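Local structure of archease, possible chaperone (Thermotoga maritima, 1J5U) at residues 19-32 and 124-136. The protein probably activates the tRNA-splicing ligase RtcB by promoting its guanylylation, and binds calcium. Sequence-based numbering, arbitrary orientation.
Sequences HTADIAYEISGNSY and DGDVLKTKVVFDT. With CA (calcium ion), chain B.
Ile23 and Phe134 open an antiparallel ladder that runs to Gly29 and Leu128, pairing edge strand 23-29 with strand 127-135, the middle of a three-stranded sheet. At its start Asp22 N and Ile23 N reach Phe134 O from opposite faces of the carbonyl plane, a classic beta bulge. At the far end Asn30 ND2 bonds Asp126 O at 2.9 Å, from above the carbonyl plane.

On the face turned to helices 32-47 and 66-81, Ile27 lies alongside Thr130 and crosses Val132 at about a right angle, CD1 to Val132 CG1 3.6 Å. With CG1 between backbone N and carbonyl carbon (chi1 54°), CD1 reaches the partner strand. With alanine here, a gap would probably open between Val132, Thr130 and Phe69 of helix 66-81. On the other face Glu26, bent at chi2, meets Lys131 in a weakly hydrogen-bonded salt bridge, OE1 to NZ 3.4 Å.

Calcium ties the loop before strand 23-29 to the chain end through His19 O, Asp22 OD2, Asp135 OD1 (2.4 Å), C-terminal Thr136 OXT and three waters. Thr136 N also hydrogen-bonds Asp22 OD2 (2.8 Å, 174°) on its anti side. Three carboxylates converge here, and the cation, besides tethering the C-terminus, probably offsets their repulsion.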
loop_
_atom_site.group_PDB
_atom_site.type_symbol
_atom_site.label_atom_id
_atom_site.label_comp_id
_atom_site.label_asym_id
_atom_site.label_seq_id
_atom_site.Cartn_x
_atom_site.Cartn_y
_atom_site.Cartn_z
ATOM N N HIS A 19 11.181 -8.307 12.546
ATOM C CA HIS A 19 9.725 -8.202 12.720
ATOM C C HIS A 19 9.088 -8.126 11.341
ATOM O O HIS A 19 9.738 -7.710 10.411
ATOM C CB HIS A 19 9.351 -6.904 13.438
ATOM C CG HIS A 19 9.841 -6.805 14.849
ATOM N ND1 HIS A 19 9.461 -7.460 15.972
ATOM C CD2 HIS A 19 10.750 -5.850 15.253
ATOM C CE1 HIS A 19 10.127 -6.882 17.026
ATOM N NE2 HIS A 19 10.899 -5.915 16.567
ATOM N N THR A 20 7.841 -8.548 11.187
ATOM C CA THR A 20 7.194 -8.348 9.894
ATOM C C THR A 20 6.298 -7.132 10.149
ATOM O O THR A 20 5.816 -6.483 9.217
ATOM C CB THR A 20 6.369 -9.564 9.427
ATOM O OG1 THR A 20 5.632 -10.101 10.530
ATOM C CG2 THR A 20 7.300 -10.643 8.840
ATOM N N ALA A 21 6.090 -6.817 11.427
ATOM C CA ALA A 21 5.300 -5.637 11.787
ATOM C C ALA A 21 6.273 -4.507 12.096
ATOM O O ALA A 21 6.671 -4.298 13.249
ATOM C CB ALA A 21 4.397 -5.932 13.001
ATOM N N ASP A 22 6.676 -3.773 11.067
ATOM C CA ASP A 22 7.627 -2.676 11.263
ATOM C C ASP A 22 7.058 -1.276 11.358
ATOM O O ASP A 22 7.473 -0.507 12.226
ATOM C CB ASP A 22 8.698 -2.699 10.178
ATOM C CG ASP A 22 9.630 -3.885 10.321
ATOM O OD1 ASP A 22 10.260 -4.035 11.390
ATOM O OD2 ASP A 22 9.717 -4.674 9.370
ATOM N N ILE A 23 6.154 -0.910 10.454
ATOM C CA ILE A 23 5.564 0.414 10.518
ATOM C C ILE A 23 4.069 0.270 10.379
ATOM O O ILE A 23 3.584 -0.622 9.671
ATOM C CB ILE A 23 6.110 1.383 9.425
ATOM C CG1 ILE A 23 5.693 0.928 8.034
ATOM C CG2 ILE A 23 7.642 1.459 9.502
ATOM C CD1 ILE A 23 6.134 1.934 6.940
ATOM N N ALA A 24 3.341 1.147 11.068
ATOM C CA ALA A 24 1.895 1.081 11.078
ATOM C C ALA A 24 1.209 2.416 10.875
ATOM O O ALA A 24 1.695 3.444 11.331
ATOM C CB ALA A 24 1.429 0.485 12.401
ATOM N N TYR A 25 0.073 2.382 10.181
ATOM C CA TYR A 25 -0.731 3.570 9.975
ATOM C C TYR A 25 -2.180 3.194 10.152
ATOM O O TYR A 25 -2.565 2.034 9.977
ATOM C CB TYR A 25 -0.612 4.135 8.552
ATOM C CG TYR A 25 0.770 4.517 8.109
ATOM C CD1 TYR A 25 1.711 3.542 7.827
ATOM C CD2 TYR A 25 1.136 5.864 7.953
ATOM C CE1 TYR A 25 2.972 3.877 7.402
ATOM C CE2 TYR A 25 2.411 6.206 7.527
ATOM C CZ TYR A 25 3.321 5.199 7.257
ATOM O OH TYR A 25 4.619 5.492 6.878
ATOM N N GLU A 26 -2.984 4.191 10.493
ATOM C CA GLU A 26 -4.406 4.003 10.566
ATOM C C GLU A 26 -4.868 4.774 9.334
ATOM O O GLU A 26 -4.545 5.952 9.193
ATOM C CB GLU A 26 -5.000 4.648 11.810
ATOM C CG GLU A 26 -6.504 4.418 11.950
ATOM C CD GLU A 26 -6.854 2.962 12.268
ATOM O OE1 GLU A 26 -5.996 2.258 12.861
ATOM O OE2 GLU A 26 -7.988 2.527 11.946
ATOM N N ILE A 27 -5.575 4.109 8.422
ATOM C CA ILE A 27 -6.082 4.788 7.241
ATOM C C ILE A 27 -7.601 4.867 7.352
ATOM O O ILE A 27 -8.257 3.984 7.914
ATOM C CB ILE A 27 -5.675 4.078 5.917
ATOM C CG1 ILE A 27 -6.101 2.601 5.946
ATOM C CG2 ILE A 27 -4.183 4.235 5.685
ATOM C CD1 ILE A 27 -5.849 1.862 4.636
ATOM N N SER A 28 -8.165 5.948 6.847
ATOM C CA SER A 28 -9.599 6.144 6.938
ATOM C C SER A 28 -10.102 6.840 5.705
ATOM O O SER A 28 -9.362 7.588 5.068
ATOM C CB SER A 28 -9.919 6.993 8.166
ATOM O OG SER A 28 -9.158 8.185 8.124
ATOM N N GLY A 29 -11.366 6.595 5.377
ATOM C CA GLY A 29 -11.972 7.211 4.213
ATOM C C GLY A 29 -13.440 6.823 4.200
ATOM O O GLY A 29 -13.937 6.224 5.161
ATOM N N ASN A 30 -14.154 7.150 3.128
ATOM C CA ASN A 30 -15.576 6.807 3.072
ATOM C C ASN A 30 -15.835 5.563 2.227
ATOM O O ASN A 30 -16.978 5.150 2.078
ATOM C CB ASN A 30 -16.392 7.981 2.493
ATOM C CG ASN A 30 -16.369 9.226 3.391
ATOM O OD1 ASN A 30 -16.194 10.353 2.907
ATOM N ND2 ASN A 30 -16.559 9.029 4.699
ATOM N N SER A 31 -14.789 4.959 1.680
ATOM C CA SER A 31 -14.993 3.797 0.813
ATOM C C SER A 31 -13.713 3.001 0.664
ATOM O O SER A 31 -12.640 3.474 1.020
ATOM C CB SER A 31 -15.410 4.267 -0.583
ATOM O OG SER A 31 -14.293 4.854 -1.238
ATOM N N TYR A 32 -13.858 1.803 0.118
ATOM C CA TYR A 32 -12.755 0.885 -0.120
ATOM C C TYR A 32 -11.730 1.525 -1.046
ATOM O O TYR A 32 -10.532 1.384 -0.850
ATOM C CB TYR A 32 -13.291 -0.405 -0.745
ATOM C CG TYR A 32 -12.217 -1.370 -1.185
ATOM C CD1 TYR A 32 -11.540 -2.173 -0.261
ATOM C CD2 TYR A 32 -11.883 -1.483 -2.524
ATOM C CE1 TYR A 32 -10.555 -3.069 -0.673
ATOM C CE2 TYR A 32 -10.903 -2.377 -2.945
ATOM C CZ TYR A 32 -10.240 -3.164 -2.015
ATOM O OH TYR A 32 -9.268 -4.032 -2.448
ATOM N N ASP A 124 -17.728 3.046 10.868
ATOM C CA ASP A 124 -18.133 3.964 11.926
ATOM C C ASP A 124 -18.861 5.098 11.220
ATOM O O ASP A 124 -18.241 6.068 10.787
ATOM C CB ASP A 124 -16.896 4.508 12.645
ATOM C CG ASP A 124 -17.243 5.368 13.846
ATOM O OD1 ASP A 124 -18.373 5.913 13.896
ATOM O OD2 ASP A 124 -16.372 5.514 14.733
ATOM N N GLY A 125 -20.175 4.968 11.089
ATOM C CA GLY A 125 -20.931 5.990 10.402
ATOM C C GLY A 125 -20.545 5.976 8.933
ATOM O O GLY A 125 -20.655 4.948 8.258
ATOM N N ASP A 126 -20.085 7.118 8.440
ATOM C CA ASP A 126 -19.673 7.243 7.046
ATOM C C ASP A 126 -18.222 6.784 6.850
ATOM O O ASP A 126 -17.760 6.642 5.721
ATOM C CB ASP A 126 -19.771 8.710 6.600
ATOM C CG ASP A 126 -21.205 9.223 6.548
ATOM O OD1 ASP A 126 -21.979 8.987 7.504
ATOM O OD2 ASP A 126 -21.551 9.883 5.544
ATOM N N VAL A 127 -17.517 6.552 7.950
ATOM C CA VAL A 127 -16.111 6.182 7.885
ATOM C C VAL A 127 -15.755 4.701 7.893
ATOM O O VAL A 127 -16.229 3.925 8.720
ATOM C CB VAL A 127 -15.321 6.874 9.024
ATOM C CG1 VAL A 127 -13.816 6.626 8.853
ATOM C CG2 VAL A 127 -15.621 8.380 9.026
ATOM N N LEU A 128 -14.911 4.331 6.941
ATOM C CA LEU A 128 -14.395 2.984 6.830
ATOM C C LEU A 128 -12.929 3.149 7.226
ATOM O O LEU A 128 -12.242 4.016 6.693
ATOM C CB LEU A 128 -14.504 2.492 5.385
ATOM C CG LEU A 128 -14.198 1.006 5.208
ATOM C CD1 LEU A 128 -15.220 0.182 6.016
ATOM C CD2 LEU A 128 -14.267 0.635 3.712
ATOM N N LYS A 129 -12.442 2.340 8.155
ATOM C CA LYS A 129 -11.061 2.469 8.583
ATOM C C LYS A 129 -10.399 1.152 8.965
ATOM O O LYS A 129 -11.067 0.139 9.165
ATOM C CB LYS A 129 -10.960 3.430 9.771
ATOM C CG LYS A 129 -11.673 2.944 11.026
ATOM C CD LYS A 129 -11.609 3.978 12.161
ATOM C CE LYS A 129 -12.395 3.490 13.384
ATOM N NZ LYS A 129 -12.719 4.587 14.349
ATOM N N THR A 130 -9.074 1.181 9.034
ATOM C CA THR A 130 -8.290 0.021 9.446
ATOM C C THR A 130 -6.854 0.411 9.672
ATOM O O THR A 130 -6.393 1.450 9.191
ATOM C CB THR A 130 -8.282 -1.112 8.390
ATOM O OG1 THR A 130 -7.573 -2.240 8.915
ATOM C CG2 THR A 130 -7.574 -0.668 7.101
ATOM N N LYS A 131 -6.154 -0.409 10.446
ATOM C CA LYS A 131 -4.740 -0.197 10.622
ATOM C C LYS A 131 -4.133 -0.950 9.428
ATOM O O LYS A 131 -4.760 -1.857 8.881
ATOM C CB LYS A 131 -4.250 -0.828 11.937
ATOM C CG LYS A 131 -3.871 0.195 13.027
ATOM C CD LYS A 131 -3.487 -0.494 14.328
ATOM C CE LYS A 131 -2.946 0.491 15.346
ATOM N NZ LYS A 131 -3.838 1.677 15.463
ATOM N N VAL A 132 -2.943 -0.543 9.003
ATOM C CA VAL A 132 -2.220 -1.234 7.951
ATOM C C VAL A 132 -0.808 -1.318 8.495
ATOM O O VAL A 132 -0.216 -0.300 8.923
ATOM C CB VAL A 132 -2.215 -0.493 6.579
ATOM C CG1 VAL A 132 -3.575 -0.696 5.886
ATOM C CG2 VAL A 132 -1.911 0.996 6.762
ATOM N N VAL A 133 -0.278 -2.532 8.496
ATOM C CA VAL A 133 1.062 -2.771 9.023
ATOM C C VAL A 133 1.958 -3.312 7.929
ATOM O O VAL A 133 1.632 -4.321 7.270
ATOM C CB VAL A 133 0.997 -3.766 10.203
ATOM C CG1 VAL A 133 2.422 -4.166 10.657
ATOM C CG2 VAL A 133 0.221 -3.132 11.353
ATOM N N PHE A 134 3.076 -2.625 7.728
ATOM C CA PHE A 134 4.026 -2.998 6.705
ATOM C C PHE A 134 5.324 -3.553 7.267
ATOM O O PHE A 134 5.746 -3.235 8.390
ATOM C CB PHE A 134 4.371 -1.797 5.817
ATOM C CG PHE A 134 3.188 -1.194 5.131
ATOM C CD1 PHE A 134 2.381 -0.270 5.798
ATOM C CD2 PHE A 134 2.884 -1.543 3.818
ATOM C CE1 PHE A 134 1.287 0.307 5.158
ATOM C CE2 PHE A 134 1.792 -0.971 3.158
ATOM C CZ PHE A 134 0.994 -0.044 3.829
ATOM N N ASP A 135 5.947 -4.375 6.437
ATOM C CA ASP A 135 7.208 -5.022 6.728
ATOM C C ASP A 135 8.292 -4.234 5.973
ATOM O O ASP A 135 8.114 -3.901 4.805
ATOM C CB ASP A 135 7.123 -6.481 6.250
ATOM C CG ASP A 135 8.410 -7.247 6.475
ATOM O OD1 ASP A 135 9.112 -6.910 7.430
ATOM O OD2 ASP A 135 8.708 -8.182 5.714
ATOM N N THR A 136 9.385 -3.887 6.654
ATOM C CA THR A 136 10.483 -3.171 6.009
ATOM C C THR A 136 11.784 -3.952 6.210
ATOM O O THR A 136 12.828 -3.524 5.687
ATOM C CB THR A 136 10.681 -1.733 6.568
ATOM O OG1 THR A 136 10.989 -1.797 7.964
ATOM C CG2 THR A 136 9.412 -0.893 6.385
ATOM O OXT THR A 136 11.736 -4.995 6.871
HETATM CA CA CA B . 11.120 -6.592 8.713
HETATM O O HOH W 1 12.228 -5.660 11.050
HETATM O O HOH W 2 13.964 -6.244 8.449
HETATM O O HOH W 3 12.201 -9.089 9.349
#